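Local coordinates for SusD superfamily protein (Bacteroides vulgatus ATCC 8482, PDB 3JQ0) that probably binds sugars or other nutrients at the bacterial outer membrane, though its ligand is not established, at residues S227-I232 and T317-A322; G73-I78 and R120-V125. All blocks are in the same frame, centred on the assembly; numbering follows the deposited sequence.

Contact 1 of 2, residues S227-I232 and T317-A322; sequences SSFKDI and TTSLKA
T318 fits between F229 and K230, its methyl against both and its hydroxyl against the lysine. From its CB, which lies in the plane of the F229 ring at the ring edge, CG2 runs anti to the backbone N and settles 3.7 Å from CD2 of F229, also at the ring edge; the same methyl lies 3.8 Å from CA of K230. The other branch, OG1, hydrogen-bonds to the carbonyl of T314 one helical turn back and comes 3.6 Å from CE of K230. A water joins OG1 to K230 N. The bend of the lysine at chi3 (-62°) turns CE toward T318, and a second water, donating to T317 O, accepts from NZ. Farther along the ring edge, S319 OG, hydrogen-bonded to R315 O one turn earlier, sits 3.7 Å from F229 CE2. With an alanine at T318, the F229 edge would probably face a gap, and both T314 O and the water on K230 N would be left without the hydroxyl. S228 caps the short, weakly bonded helix 229-233, its OG accepting from D231 N at 3.1 Å. The whole is the N-terminal turn of an N-capped helix packed, through side chains and waters, against the last turn of helix 315-319.

Contact 2 of 2, residues G73-I78 and R120-V125; sequences GDMYKI and RSWGDV
W122 turns the far end of its indole toward the start of helix 75-91, where the selenomethionine M75 and the backbone of G73 meet it. The methyl CE of M75 comes up to the edge of the indole, close to the ring plane, 4.0 Å from CZ3, and the two side chains cross at a slant. A bend at chi3 (-105°) swings that methyl off the line of the chain and onto the tryptophan. G73 N approaches CH2 of W122 obliquely at 3.8 Å; the glycine has positive phi, and a side chain here would be crowded by CE of M75. The other end of the indole is fixed from outside, NE1 donating to the carbonyl of P474. Y76 reaches across separately: its side chain does not set out toward 120-125, but the long phenol carries OH to 3.3 Å from CB of V125 and 3.7 Å from its CG2. That hydroxyl is hydrogen-bonded to the carbonyl of V126, which ties the ring to the chain just past V125. L33 of helix 27-34 touches both M75 and W122, and M75 also packs on L114 and L118, so M75 joins the start of helix 75-91 to helix 27-34 and to the C-terminal part of helix 97-122.

In the fold
From the N terminus, the chain passes through helices 9-25 and 27-34 before contact 2 opens at G73. Helices 75-91 and 97-122 fill most of the 41 residues between its segments, and R120-V125 brings the chain back to the start of the first, closing a helical hairpin. Helices 149-167, 182-199 and 204-217 then lead to S227, opening contact 1. Its longer loop, 84 residues with little regular structure, ends by joining helix 229-233 to the end of helix 315-319, just ahead of the two-stranded antiparallel sheet 320-326/332-339. The two loops are in series, neither nesting nor crossing. The centres of contacts 1 and 2 lie about 33 Å apart, on opposite sides of the chain's centre.

Contact 1 of 2, residues S227-I232 and T317-A322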
loop_
_atom_site.group_PDB
_atom_site.type_symbol
_atom_site.label_atom_id
_atom_site.label_comp_id
_atom_site.label_asym_id
_atom_site.label_seq_id
_atom_site.Cartn_x
_atom_site.Cartn_y
_atom_site.Cartn_z
ATOM N N SER A 227 -11.123 2.604 18.154
ATOM C CA SER A 227 -11.063 1.587 19.190
ATOM C C SER A 227 -9.655 1.026 19.346
ATOM O O SER A 227 -9.115 0.977 20.445
ATOM C CB SER A 227 -12.066 0.470 18.911
ATOM O OG SER A 227 -11.854 -0.143 17.636
ATOM N N SER A 228 -9.061 0.640 18.220
ATOM C CA SER A 228 -7.655 0.264 18.190
ATOM C C SER A 228 -7.206 0.158 16.754
ATOM O O SER A 228 -7.996 -0.037 15.854
ATOM C CB SER A 228 -7.391 -1.078 18.869
ATOM O OG SER A 228 -7.924 -2.158 18.135
ATOM N N PHE A 229 -5.905 0.275 16.571
ATOM C CA PHE A 229 -5.283 0.017 15.277
ATOM C C PHE A 229 -5.642 -1.385 14.751
ATOM O O PHE A 229 -5.946 -1.555 13.578
ATOM C CB PHE A 229 -3.772 0.244 15.403
ATOM C CG PHE A 229 -2.992 0.211 14.133
ATOM C CD1 PHE A 229 -3.026 1.238 13.233
ATOM C CD2 PHE A 229 -2.077 -0.813 13.918
ATOM C CE1 PHE A 229 -2.223 1.238 12.145
ATOM C CE2 PHE A 229 -1.274 -0.799 12.808
ATOM C CZ PHE A 229 -1.322 0.232 11.944
ATOM N N LYS A 230 -5.594 -2.389 15.618
ATOM C CA LYS A 230 -5.908 -3.727 15.222
ATOM C C LYS A 230 -7.320 -3.864 14.636
ATOM O O LYS A 230 -7.536 -4.646 13.692
ATOM C CB LYS A 230 -5.734 -4.572 16.449
ATOM C CG LYS A 230 -5.913 -5.965 16.211
ATOM C CD LYS A 230 -5.563 -6.834 17.470
ATOM C CE LYS A 230 -4.077 -6.703 17.920
ATOM N NZ LYS A 230 -3.661 -7.745 18.951
ATOM N N ASP A 231 -8.284 -3.132 15.167
ATOM C CA ASP A 231 -9.644 -3.219 14.681
ATOM C C ASP A 231 -9.809 -2.692 13.243
ATOM O O ASP A 231 -10.804 -2.993 12.615
ATOM C CB ASP A 231 -10.592 -2.531 15.635
ATOM C CG ASP A 231 -10.665 -3.230 16.968
ATOM O OD1 ASP A 231 -10.675 -4.485 17.052
ATOM O OD2 ASP A 231 -10.697 -2.517 18.008
ATOM N N ILE A 232 -8.871 -1.874 12.769
ATOM C CA ILE A 232 -8.925 -1.431 11.387
ATOM C C ILE A 232 -8.920 -2.632 10.440
ATOM O O ILE A 232 -9.622 -2.679 9.429
ATOM C CB ILE A 232 -7.709 -0.526 11.044
ATOM C CG1 ILE A 232 -7.671 0.732 11.907
ATOM C CG2 ILE A 232 -7.706 -0.176 9.580
ATOM C CD1 ILE A 232 -6.288 1.391 11.813
ATOM N N THR A 317 3.173 -3.607 18.291
ATOM C CA THR A 317 2.934 -5.033 18.514
ATOM C C THR A 317 1.717 -5.541 17.762
ATOM O O THR A 317 1.486 -6.747 17.722
ATOM C CB THR A 317 2.826 -5.307 19.988
ATOM O OG1 THR A 317 1.808 -4.494 20.539
ATOM C CG2 THR A 317 4.151 -5.038 20.696
ATOM N N THR A 318 0.962 -4.649 17.125
ATOM C CA THR A 318 -0.069 -5.077 16.174
ATOM C C THR A 318 0.596 -5.395 14.819
ATOM O O THR A 318 0.229 -6.373 14.150
ATOM C CB THR A 318 -1.180 -4.023 16.057
ATOM O OG1 THR A 318 -1.889 -3.967 17.287
ATOM C CG2 THR A 318 -2.130 -4.328 14.922
ATOM N N SER A 319 1.569 -4.591 14.402
ATOM C CA SER A 319 2.229 -4.787 13.114
ATOM C C SER A 319 3.240 -5.901 13.094
ATOM O O SER A 319 3.401 -6.583 12.076
ATOM C CB SER A 319 2.940 -3.493 12.691
ATOM O OG SER A 319 2.014 -2.415 12.503
ATOM N N LEU A 320 3.948 -6.081 14.228
ATOM C CA LEU A 320 5.055 -7.032 14.350
ATOM C C LEU A 320 4.926 -7.795 15.626
ATOM O O LEU A 320 4.509 -7.236 16.647
ATOM C CB LEU A 320 6.391 -6.291 14.374
ATOM C CG LEU A 320 6.747 -5.467 13.165
ATOM C CD1 LEU A 320 8.004 -4.613 13.400
ATOM C CD2 LEU A 320 6.873 -6.316 11.919
ATOM N N LYS A 321 5.406 -9.038 15.621
ATOM C CA LYS A 321 5.614 -9.782 16.868
ATOM C C LYS A 321 7.063 -10.213 16.945
ATOM O O LYS A 321 7.617 -10.755 15.992
ATOM C CB LYS A 321 4.680 -10.982 17.038
ATOM C CG LYS A 321 4.885 -11.682 18.395
ATOM C CD LYS A 321 3.755 -12.642 18.769
ATOM C CE LYS A 321 3.788 -13.095 20.242
ATOM N NZ LYS A 321 2.405 -13.228 20.790
ATOM N N ALA A 322 7.663 -9.999 18.108
ATOM C CA ALA A 322 9.016 -10.484 18.370
ATOM C C ALA A 322 8.950 -11.947 18.771
ATOM O O ALA A 322 8.227 -12.315 19.710
ATOM C CB ALA A 322 9.660 -9.640 19.492
HETATM O O HOH W 1 -3.861 -2.102 18.021
HETATM O O HOH W 2 -0.848 -7.586 19.239
#

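Contact 2 of 2, residues G73-I78 and R120-V125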
loop_
_atom_site.group_PDB
_atom_site.type_symbol
_atom_site.label_atom_id
_atom_site.label_comp_id
_atom_site.label_asym_id
_atom_site.label_seq_id
_atom_site.Cartn_x
_atom_site.Cartn_y
_atom_site.Cartn_z
ATOM N N GLY A 73 3.417 -5.981 -14.626
ATOM C CA GLY A 73 2.530 -6.512 -13.607
ATOM C C GLY A 73 1.234 -7.086 -14.127
ATOM O O GLY A 73 0.284 -7.185 -13.362
ATOM N N ASP A 74 1.185 -7.446 -15.411
ATOM C CA ASP A 74 0.014 -7.936 -16.068
ATOM C C ASP A 74 -1.146 -6.922 -16.053
ATOM O O ASP A 74 -2.310 -7.287 -16.126
ATOM C CB ASP A 74 -0.358 -9.272 -15.452
ATOM C CG ASP A 74 -1.279 -10.023 -16.296
ATOM O OD1 ASP A 74 -1.179 -9.955 -17.544
ATOM O OD2 ASP A 74 -2.167 -10.668 -15.702
HETATM N N MSE A 75 -0.817 -5.640 -15.968
HETATM C CA MSE A 75 -1.875 -4.609 -15.880
HETATM C C MSE A 75 -2.579 -4.286 -17.184
HETATM O O MSE A 75 -3.736 -3.877 -17.166
HETATM C CB MSE A 75 -1.334 -3.371 -15.196
HETATM C CG MSE A 75 -1.077 -3.573 -13.723
HETATM SE SE MSE A 75 -0.523 -1.900 -12.858
HETATM C CE MSE A 75 1.320 -2.244 -12.659
ATOM N N TYR A 76 -1.914 -4.511 -18.318
ATOM C CA TYR A 76 -2.522 -4.118 -19.586
ATOM C C TYR A 76 -3.757 -4.927 -19.948
ATOM O O TYR A 76 -4.694 -4.416 -20.545
ATOM C CB TYR A 76 -1.550 -4.115 -20.741
ATOM C CG TYR A 76 -0.724 -2.847 -20.748
ATOM C CD1 TYR A 76 -1.234 -1.681 -21.284
ATOM C CD2 TYR A 76 0.530 -2.777 -20.185
ATOM C CE1 TYR A 76 -0.510 -0.476 -21.288
ATOM C CE2 TYR A 76 1.267 -1.578 -20.156
ATOM C CZ TYR A 76 0.760 -0.446 -20.716
ATOM O OH TYR A 76 1.510 0.690 -20.701
ATOM N N LYS A 77 -3.824 -6.190 -19.573
ATOM C CA LYS A 77 -5.055 -6.930 -19.939
ATOM C C LYS A 77 -6.215 -6.470 -19.041
ATOM O O LYS A 77 -7.360 -6.597 -19.444
ATOM C CB LYS A 77 -4.879 -8.433 -20.015
ATOM C CG LYS A 77 -4.610 -9.106 -18.704
ATOM C CD LYS A 77 -4.576 -10.624 -18.986
ATOM C CE LYS A 77 -4.095 -11.524 -17.885
ATOM N NZ LYS A 77 -4.988 -11.413 -16.722
ATOM N N ILE A 78 -5.931 -5.901 -17.837
ATOM C CA ILE A 78 -6.996 -5.247 -17.062
ATOM C C ILE A 78 -7.454 -3.975 -17.734
ATOM O O ILE A 78 -8.641 -3.735 -17.903
ATOM C CB ILE A 78 -6.584 -4.944 -15.584
ATOM C CG1 ILE A 78 -5.845 -6.135 -14.939
ATOM C CG2 ILE A 78 -7.751 -4.461 -14.782
ATOM C CD1 ILE A 78 -5.332 -5.863 -13.554
ATOM N N ARG A 120 4.802 5.502 -11.979
ATOM C CA ARG A 120 5.761 5.539 -10.885
ATOM C C ARG A 120 6.776 4.411 -10.953
ATOM O O ARG A 120 7.872 4.515 -10.423
ATOM C CB ARG A 120 5.031 5.547 -9.540
ATOM C CG ARG A 120 4.215 6.814 -9.285
ATOM C CD ARG A 120 3.524 6.755 -7.942
ATOM N NE ARG A 120 2.414 5.811 -7.985
ATOM C CZ ARG A 120 1.692 5.494 -6.921
ATOM N NH1 ARG A 120 1.982 6.010 -5.743
ATOM N NH2 ARG A 120 0.709 4.611 -7.037
ATOM N N SER A 121 6.382 3.321 -11.605
ATOM C CA SER A 121 7.186 2.089 -11.611
ATOM C C SER A 121 8.019 1.935 -12.881
ATOM O O SER A 121 9.202 1.657 -12.810
ATOM C CB SER A 121 6.291 0.875 -11.355
ATOM O OG SER A 121 5.706 0.995 -10.060
ATOM N N TRP A 122 7.398 2.086 -14.055
ATOM C CA TRP A 122 8.048 1.965 -15.357
ATOM C C TRP A 122 8.291 3.274 -16.122
ATOM O O TRP A 122 9.145 3.282 -16.988
ATOM C CB TRP A 122 7.331 0.932 -16.230
ATOM C CG TRP A 122 7.629 -0.489 -15.813
ATOM C CD1 TRP A 122 8.762 -1.209 -16.186
ATOM C CD2 TRP A 122 6.882 -1.353 -14.925
ATOM N NE1 TRP A 122 8.725 -2.450 -15.618
ATOM C CE2 TRP A 122 7.618 -2.551 -14.807
ATOM C CE3 TRP A 122 5.694 -1.230 -14.228
ATOM C CZ2 TRP A 122 7.148 -3.614 -14.034
ATOM C CZ3 TRP A 122 5.257 -2.285 -13.449
ATOM C CH2 TRP A 122 5.983 -3.442 -13.364
ATOM N N GLY A 123 7.601 4.358 -15.759
ATOM C CA GLY A 123 7.871 5.678 -16.357
ATOM C C GLY A 123 7.110 5.866 -17.645
ATOM O O GLY A 123 5.894 6.062 -17.667
ATOM N N ASP A 124 7.852 5.860 -18.768
ATOM C CA ASP A 124 7.279 5.968 -20.108
ATOM C C ASP A 124 6.633 4.621 -20.457
ATOM O O ASP A 124 7.309 3.612 -20.405
ATOM C CB ASP A 124 8.348 6.250 -21.159
ATOM C CG ASP A 124 9.116 7.548 -20.980
ATOM O OD1 ASP A 124 8.858 8.342 -20.082
ATOM O OD2 ASP A 124 9.974 7.765 -21.868
ATOM N N VAL A 125 5.346 4.616 -20.765
ATOM C CA VAL A 125 4.629 3.379 -21.047
ATOM C C VAL A 125 3.654 3.612 -22.190
ATOM O O VAL A 125 3.298 4.751 -22.505
ATOM C CB VAL A 125 3.861 2.847 -19.775
ATOM C CG1 VAL A 125 4.847 2.499 -18.654
ATOM C CG2 VAL A 125 2.763 3.824 -19.286
#